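Local coordinates for protein ribokinase (PDB 1VM7) that probably phosphorylates D-ribose at O-5 with ATP and a divalent cation, most likely magnesium, as a homodimeric ribokinase of the PfkB carbohydrate kinase family, at residues S18-S23 and L144-E149; A55-T60 and A256-N261. All coordinates share one frame; numbering follows the deposited sequence.

Interaction 1 (S18-S23 and L144-E149); sequences SVVGSS and LLLQNE
Ser18 accepts through its carbonyl O from Leu145 N at 2.9 Å, a rung of the parallel ladder between neighbouring central strands of the nine-stranded sheet. Val19 stands on the sheet face of Leu145; its CG1, anti to the backbone N (chi1 -176°), meets the amide NE2 of Gln147 at 3.4 Å, the two side chains crossing near a right angle; that NE2 is hydrogen-bonded to Gln57 OE1. Val20 N returns a nearly straight bond to Leu145 O, while its side chain lies on the other face, CG2 against Leu144 CD1 at 3.7 Å and CB against Leu146 CD2. A water links the segments next, donating to Val20 O and accepting from Gln147 N. Gly21 CA passes 3.4 Å from Gln147 OE1, where a CB would clash. Ser22 OG donates to Glu149 OE1 in a bond whose 2.5 Å length is unusually short and best read with caution; Gly54 N and Lys53 N also bond to this OG and OE1 respectively. An alanine in place of Glu149 would probably leave Ser22 OG and Lys53 N without their shared acceptor. Two donors thus hold OE1, which would restrict how this carboxylate turns at the predicted sugar site.

Interaction 2 (A55-T60 and A256-N261); sequences ANQAVT and AGDVFN
The carboxylate of Asp258 is gripped by two amides of helix 53-65, one on each oxygen. Asn56 ND2 meets OD2 of Asp258 at 3.0 Å from above the carboxylate plane, 37° out of it, although the oxygen lies almost in the plane of the asparagine amide. Gln57 NE2 reaches the other oxygen, Asp258 OD1, at 2.9 Å on its anti side but tilted out of the carboxylate plane. The side chains of Gln57 and Asn261 lie side by side, Gln57 CD near Asn261 CB, and a water joins their amides, giving to Gln57 OE1 and taking from Asn261 ND2. Asn56 OD1 is held by Gln295, and Asn261 ND2 also bonds to Thr188. Asp258 follows Gly257 at the start of helix 256-269, the place of the catalytic aspartate in PfkB-family kinases, and is the predicted proton acceptor, beside the predicted sugar-binding residue Asn56. The helix segments cross at -44° with their axes 7.9 Å apart. Gln57 CG lies 3.3 Å from Asp258 O, and the extended chain beyond it (chi2 174°) carries NE2 to Asp258 OD1. One turn on, Thr60 CG2 packs 3.5 Å from Val259 O, its side chain crossing that of Val259 at about a right angle. Thr60 OG1 turns back to Asn56 O at 2.7 Å; that carbonyl also accepts from Thr60 N, the two donors arriving from opposite faces of its plane.

How the interactions relate
From the N terminus, strand 17-20 leads on to Ser22 and Ser23, and helix 53-65 follows before the chain reaches strand 143-146, where interaction 1 closes a loop of 120 residues. Interaction 2 opens within that loop, at 55-60, and closes far beyond it at 256-261, so the two loops cross. The contacts touch directly: Ser22 O and Ala55 N lie 2.9 Å apart, a probable hydrogen bond, while Val19 CG2 packs on Ala58 CA. Together they tie the middle of the main sheet to a helix pair packed on the face that carries Val19 and Leu145, bringing predicted sugar-binding residues from both contacts close to the predicted catalytic base.

Interaction 1 (S18-S23 and L144-E149)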
ATOM      1  N   SER A  18      22.062   7.851  20.311  1.00 32.89           N
ATOM      2  CA  SER A  18      20.636   7.661  20.204  1.00 33.00           C
ATOM      3  C   SER A  18      20.136   8.312  18.938  1.00 33.29           C
ATOM      4  O   SER A  18      20.604   9.383  18.556  1.00 33.98           O
ATOM      5  CB  SER A  18      19.924   8.296  21.380  1.00 33.11           C
ATOM      6  OG  SER A  18      20.204   7.597  22.567  1.00 34.16           O
ATOM      7  N   VAL A  19      19.201   7.648  18.268  1.00 33.46           N
ATOM      8  CA  VAL A  19      18.471   8.230  17.158  1.00 33.24           C
ATOM      9  C   VAL A  19      17.049   8.413  17.657  1.00 33.37           C
ATOM     10  O   VAL A  19      16.501   7.520  18.292  1.00 33.03           O
ATOM     11  CB  VAL A  19      18.420   7.345  15.847  1.00 32.64           C
ATOM     12  CG1 VAL A  19      17.716   8.101  14.744  1.00 33.41           C
ATOM     13  CG2 VAL A  19      19.775   6.962  15.367  1.00 33.50           C
ATOM     14  N   VAL A  20      16.477   9.587  17.409  1.00 33.01           N
ATOM     15  CA  VAL A  20      15.086   9.829  17.727  1.00 33.01           C
ATOM     16  C   VAL A  20      14.408  10.218  16.417  1.00 32.90           C
ATOM     17  O   VAL A  20      14.683  11.256  15.842  1.00 32.88           O
ATOM     18  CB  VAL A  20      14.903  10.915  18.793  1.00 33.16           C
ATOM     19  CG1 VAL A  20      13.415  11.119  19.064  1.00 34.33           C
ATOM     20  CG2 VAL A  20      15.645  10.538  20.091  1.00 32.34           C
ATOM     21  N   GLY A  21      13.542   9.358  15.927  1.00 32.42           N
ATOM     22  CA  GLY A  21      13.014   9.548  14.607  1.00 32.53           C
ATOM     23  C   GLY A  21      12.118   8.452  14.067  1.00 32.48           C
ATOM     24  O   GLY A  21      11.486   7.683  14.793  1.00 31.79           O
ATOM     25  N   SER A  22      12.070   8.406  12.746  1.00 33.06           N
ATOM     26  CA  SER A  22      11.008   7.768  12.012  1.00 33.08           C
ATOM     27  C   SER A  22      11.326   6.325  11.560  1.00 33.33           C
ATOM     28  O   SER A  22      12.472   5.976  11.268  1.00 33.07           O
ATOM     29  CB  SER A  22      10.732   8.628  10.790  1.00 33.46           C
ATOM     30  OG  SER A  22      11.898   8.631   9.938  1.00 36.04           O
ATOM     31  N   SER A  23      10.287   5.492  11.553  1.00 33.64           N
ATOM     32  CA  SER A  23      10.313   4.139  10.978  1.00 33.66           C
ATOM     33  C   SER A  23       9.140   4.030   9.959  1.00 33.83           C
ATOM     34  O   SER A  23       8.011   4.363  10.311  1.00 33.99           O
ATOM     35  CB  SER A  23      10.062   3.064  12.031  1.00 33.67           C
ATOM     36  OG  SER A  23      11.031   3.047  13.043  1.00 34.18           O
ATOM     37  N   LEU A 144      23.233  12.534  19.510  1.00 33.01           N
ATOM     38  CA  LEU A 144      21.821  12.476  19.168  1.00 33.34           C
ATOM     39  C   LEU A 144      21.588  12.759  17.713  1.00 33.59           C
ATOM     40  O   LEU A 144      21.961  13.835  17.203  1.00 33.03           O
ATOM     41  CB  LEU A 144      21.018  13.497  19.989  1.00 33.53           C
ATOM     42  CG  LEU A 144      19.519  13.659  19.666  1.00 32.91           C
ATOM     43  CD1 LEU A 144      18.807  12.369  19.859  1.00 31.51           C
ATOM     44  CD2 LEU A 144      18.897  14.739  20.554  1.00 33.64           C
ATOM     45  N   LEU A 145      20.954  11.793  17.035  1.00 33.86           N
ATOM     46  CA  LEU A 145      20.557  11.987  15.639  1.00 34.10           C
ATOM     47  C   LEU A 145      19.062  12.242  15.494  1.00 33.65           C
ATOM     48  O   LEU A 145      18.227  11.505  16.016  1.00 33.49           O
ATOM     49  CB  LEU A 145      20.937  10.822  14.754  1.00 34.65           C
ATOM     50  CG  LEU A 145      22.374  10.863  14.257  1.00 36.74           C
ATOM     51  CD1 LEU A 145      23.273  10.749  15.443  1.00 39.41           C
ATOM     52  CD2 LEU A 145      22.597   9.708  13.334  1.00 38.94           C
ATOM     53  N   LEU A 146      18.762  13.307  14.769  1.00 33.14           N
ATOM     54  CA  LEU A 146      17.410  13.766  14.545  1.00 33.03           C
ATOM     55  C   LEU A 146      17.216  13.971  13.058  1.00 32.55           C
ATOM     56  O   LEU A 146      18.178  14.219  12.334  1.00 32.62           O
ATOM     57  CB  LEU A 146      17.177  15.082  15.292  1.00 33.07           C
ATOM     58  CG  LEU A 146      17.301  15.064  16.815  1.00 31.37           C
ATOM     59  CD1 LEU A 146      17.302  16.474  17.440  1.00 33.22           C
ATOM     60  CD2 LEU A 146      16.165  14.242  17.391  1.00 31.90           C
ATOM     61  N   GLN A 147      15.968  13.833  12.612  1.00 32.82           N
ATOM     62  CA  GLN A 147      15.561  14.223  11.265  1.00 32.21           C
ATOM     63  C   GLN A 147      14.254  14.994  11.373  1.00 32.71           C
ATOM     64  O   GLN A 147      13.918  15.538  12.441  1.00 32.28           O
ATOM     65  CB  GLN A 147      15.434  13.031  10.324  1.00 32.48           C
ATOM     66  CG  GLN A 147      16.406  11.891  10.587  1.00 31.49           C
ATOM     67  CD  GLN A 147      16.134  11.091  11.851  1.00 33.22           C
ATOM     68  OE1 GLN A 147      14.983  10.852  12.222  1.00 33.76           O
ATOM     69  NE2 GLN A 147      17.214  10.629  12.498  1.00 32.50           N
ATOM     70  N   ASN A 148      13.509  15.105  10.278  1.00 32.97           N
ATOM     71  CA  ASN A 148      12.257  15.853  10.367  1.00 33.75           C
ATOM     72  C   ASN A 148      11.052  15.031   9.934  1.00 33.96           C
ATOM     73  O   ASN A 148      10.184  15.565   9.278  1.00 33.72           O
ATOM     74  CB  ASN A 148      12.349  17.146   9.544  1.00 33.90           C
ATOM     75  CG  ASN A 148      11.184  18.094   9.781  1.00 33.88           C
ATOM     76  OD1 ASN A 148      10.734  18.279  10.903  1.00 34.19           O
ATOM     77  ND2 ASN A 148      10.728  18.730   8.722  1.00 32.74           N
ATOM     78  N   GLU A 149      10.999  13.760  10.346  1.00 34.21           N
ATOM     79  CA  GLU A 149       9.898  12.854   9.990  1.00 34.74           C
ATOM     80  C   GLU A 149       9.032  12.392  11.200  1.00 34.64           C
ATOM     81  O   GLU A 149       8.391  11.344  11.176  1.00 34.61           O
ATOM     82  CB  GLU A 149      10.480  11.666   9.267  1.00 34.94           C
ATOM     83  CG  GLU A 149      10.863  11.957   7.812  1.00 35.29           C
ATOM     84  CD  GLU A 149      11.276  10.686   7.073  1.00 34.98           C
ATOM     85  OE1 GLU A 149      11.714   9.740   7.746  1.00 34.72           O
ATOM     86  OE2 GLU A 149      11.151  10.624   5.827  1.00 35.27           O
TER
HETATM   87  O   HOH W   1      13.671  13.438  14.337  1.00 23.75           O

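Interaction 2 (A55-T60 and A256-N261)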
ATOM      1  N   ALA A  55      15.239   5.242  10.979  1.00 32.60           N
ATOM      2  CA  ALA A  55      15.638   3.840  10.983  1.00 32.76           C
ATOM      3  C   ALA A  55      16.846   3.586  10.133  1.00 32.55           C
ATOM      4  O   ALA A  55      17.707   2.773  10.467  1.00 32.98           O
ATOM      5  CB  ALA A  55      14.492   2.970  10.499  1.00 33.24           C
ATOM      6  N   ASN A  56      16.890   4.248   8.986  1.00 32.49           N
ATOM      7  CA  ASN A  56      18.013   4.088   8.104  1.00 32.13           C
ATOM      8  C   ASN A  56      19.285   4.515   8.807  1.00 32.06           C
ATOM      9  O   ASN A  56      20.329   3.862   8.678  1.00 32.28           O
ATOM     10  CB  ASN A  56      17.846   4.866   6.795  1.00 31.94           C
ATOM     11  CG  ASN A  56      16.746   4.345   5.945  1.00 31.54           C
ATOM     12  OD1 ASN A  56      16.195   3.254   6.191  1.00 32.10           O
ATOM     13  ND2 ASN A  56      16.388   5.129   4.924  1.00 28.78           N
ATOM     14  N   GLN A  57      19.194   5.577   9.587  1.00 32.36           N
ATOM     15  CA  GLN A  57      20.349   6.050  10.339  1.00 32.32           C
ATOM     16  C   GLN A  57      20.689   5.161  11.524  1.00 31.96           C
ATOM     17  O   GLN A  57      21.853   4.886  11.786  1.00 32.74           O
ATOM     18  CB  GLN A  57      20.124   7.502  10.739  1.00 32.24           C
ATOM     19  CG  GLN A  57      20.134   8.392   9.527  1.00 31.39           C
ATOM     20  CD  GLN A  57      19.791   9.816   9.806  1.00 30.25           C
ATOM     21  OE1 GLN A  57      19.813  10.260  10.948  1.00 33.94           O
ATOM     22  NE2 GLN A  57      19.464  10.551   8.761  1.00 29.04           N
ATOM     23  N   ALA A  58      19.685   4.714  12.259  1.00 32.81           N
ATOM     24  CA  ALA A  58      19.914   3.776  13.363  1.00 31.91           C
ATOM     25  C   ALA A  58      20.548   2.475  12.864  1.00 32.27           C
ATOM     26  O   ALA A  58      21.495   1.948  13.462  1.00 33.24           O
ATOM     27  CB  ALA A  58      18.649   3.477  14.041  1.00 31.81           C
ATOM     28  N   VAL A  59      20.008   1.941  11.784  1.00 32.23           N
ATOM     29  CA  VAL A  59      20.538   0.699  11.188  1.00 31.93           C
ATOM     30  C   VAL A  59      21.979   0.911  10.708  1.00 31.66           C
ATOM     31  O   VAL A  59      22.815  -0.001  10.787  1.00 31.23           O
ATOM     32  CB  VAL A  59      19.640   0.208  10.024  1.00 31.71           C
ATOM     33  CG1 VAL A  59      20.297  -0.958   9.247  1.00 32.78           C
ATOM     34  CG2 VAL A  59      18.302  -0.220  10.528  1.00 29.79           C
ATOM     35  N   THR A  60      22.263   2.119  10.211  1.00 30.81           N
ATOM     36  CA  THR A  60      23.617   2.470   9.844  1.00 31.25           C
ATOM     37  C   THR A  60      24.514   2.462  11.089  1.00 31.22           C
ATOM     38  O   THR A  60      25.577   1.853  11.078  1.00 30.87           O
ATOM     39  CB  THR A  60      23.676   3.829   9.058  1.00 31.05           C
ATOM     40  OG1 THR A  60      22.875   3.732   7.864  1.00 31.41           O
ATOM     41  CG2 THR A  60      25.056   4.151   8.677  1.00 29.81           C
ATOM     42  N   ALA A 256      21.560   7.513   0.942  1.00 33.29           N
ATOM     43  CA  ALA A 256      22.987   7.876   0.998  1.00 33.08           C
ATOM     44  C   ALA A 256      23.249   8.867   2.133  1.00 33.24           C
ATOM     45  O   ALA A 256      24.269   8.786   2.810  1.00 33.67           O
ATOM     46  CB  ALA A 256      23.420   8.470  -0.310  1.00 33.38           C
ATOM     47  N   GLY A 257      22.312   9.795   2.332  1.00 32.89           N
ATOM     48  CA  GLY A 257      22.437  10.844   3.341  1.00 33.01           C
ATOM     49  C   GLY A 257      22.295  10.282   4.747  1.00 32.67           C
ATOM     50  O   GLY A 257      23.000  10.700   5.637  1.00 32.77           O
ATOM     51  N   ASP A 258      21.350   9.359   4.906  1.00 32.91           N
ATOM     52  CA  ASP A 258      21.127   8.586   6.129  1.00 33.63           C
ATOM     53  C   ASP A 258      22.357   7.769   6.499  1.00 33.28           C
ATOM     54  O   ASP A 258      22.775   7.720   7.661  1.00 33.61           O
ATOM     55  CB  ASP A 258      19.931   7.633   5.928  1.00 33.36           C
ATOM     56  CG  ASP A 258      18.613   8.369   5.697  1.00 35.84           C
ATOM     57  OD1 ASP A 258      18.440   9.472   6.305  1.00 37.22           O
ATOM     58  OD2 ASP A 258      17.739   7.831   4.945  1.00 34.62           O
ATOM     59  N   VAL A 259      22.925   7.092   5.505  1.00 32.77           N
ATOM     60  CA  VAL A 259      24.175   6.373   5.716  1.00 32.06           C
ATOM     61  C   VAL A 259      25.287   7.343   6.127  1.00 31.84           C
ATOM     62  O   VAL A 259      25.997   7.094   7.089  1.00 31.39           O
ATOM     63  CB  VAL A 259      24.582   5.534   4.476  1.00 32.22           C
ATOM     64  CG1 VAL A 259      25.945   4.874   4.655  1.00 30.27           C
ATOM     65  CG2 VAL A 259      23.569   4.449   4.242  1.00 32.64           C
ATOM     66  N   PHE A 260      25.416   8.468   5.424  1.00 31.20           N
ATOM     67  CA  PHE A 260      26.388   9.445   5.826  1.00 30.52           C
ATOM     68  C   PHE A 260      26.205   9.837   7.288  1.00 30.82           C
ATOM     69  O   PHE A 260      27.163   9.842   8.060  1.00 30.60           O
ATOM     70  CB  PHE A 260      26.340  10.698   4.947  1.00 30.79           C
ATOM     71  CG  PHE A 260      27.281  11.740   5.417  1.00 29.29           C
ATOM     72  CD1 PHE A 260      28.622  11.641   5.116  1.00 30.76           C
ATOM     73  CD2 PHE A 260      26.863  12.724   6.286  1.00 29.86           C
ATOM     74  CE1 PHE A 260      29.533  12.575   5.594  1.00 32.07           C
ATOM     75  CE2 PHE A 260      27.763  13.654   6.777  1.00 32.27           C
ATOM     76  CZ  PHE A 260      29.109  13.584   6.420  1.00 30.85           C
ATOM     77  N   ASN A 261      24.979  10.212   7.664  1.00 30.89           N
ATOM     78  CA  ASN A 261      24.750  10.734   9.015  1.00 31.53           C
ATOM     79  C   ASN A 261      25.107   9.702  10.094  1.00 31.68           C
ATOM     80  O   ASN A 261      25.760  10.061  11.067  1.00 31.56           O
ATOM     81  CB  ASN A 261      23.309  11.259   9.187  1.00 31.44           C
ATOM     82  CG  ASN A 261      23.136  12.687   8.666  1.00 31.96           C
ATOM     83  OD1 ASN A 261      23.652  13.031   7.625  1.00 33.41           O
ATOM     84  ND2 ASN A 261      22.396  13.509   9.401  1.00 31.68           N
TER
HETATM   85  O   HOH W   2      20.668  12.839  11.659  1.00 27.82           O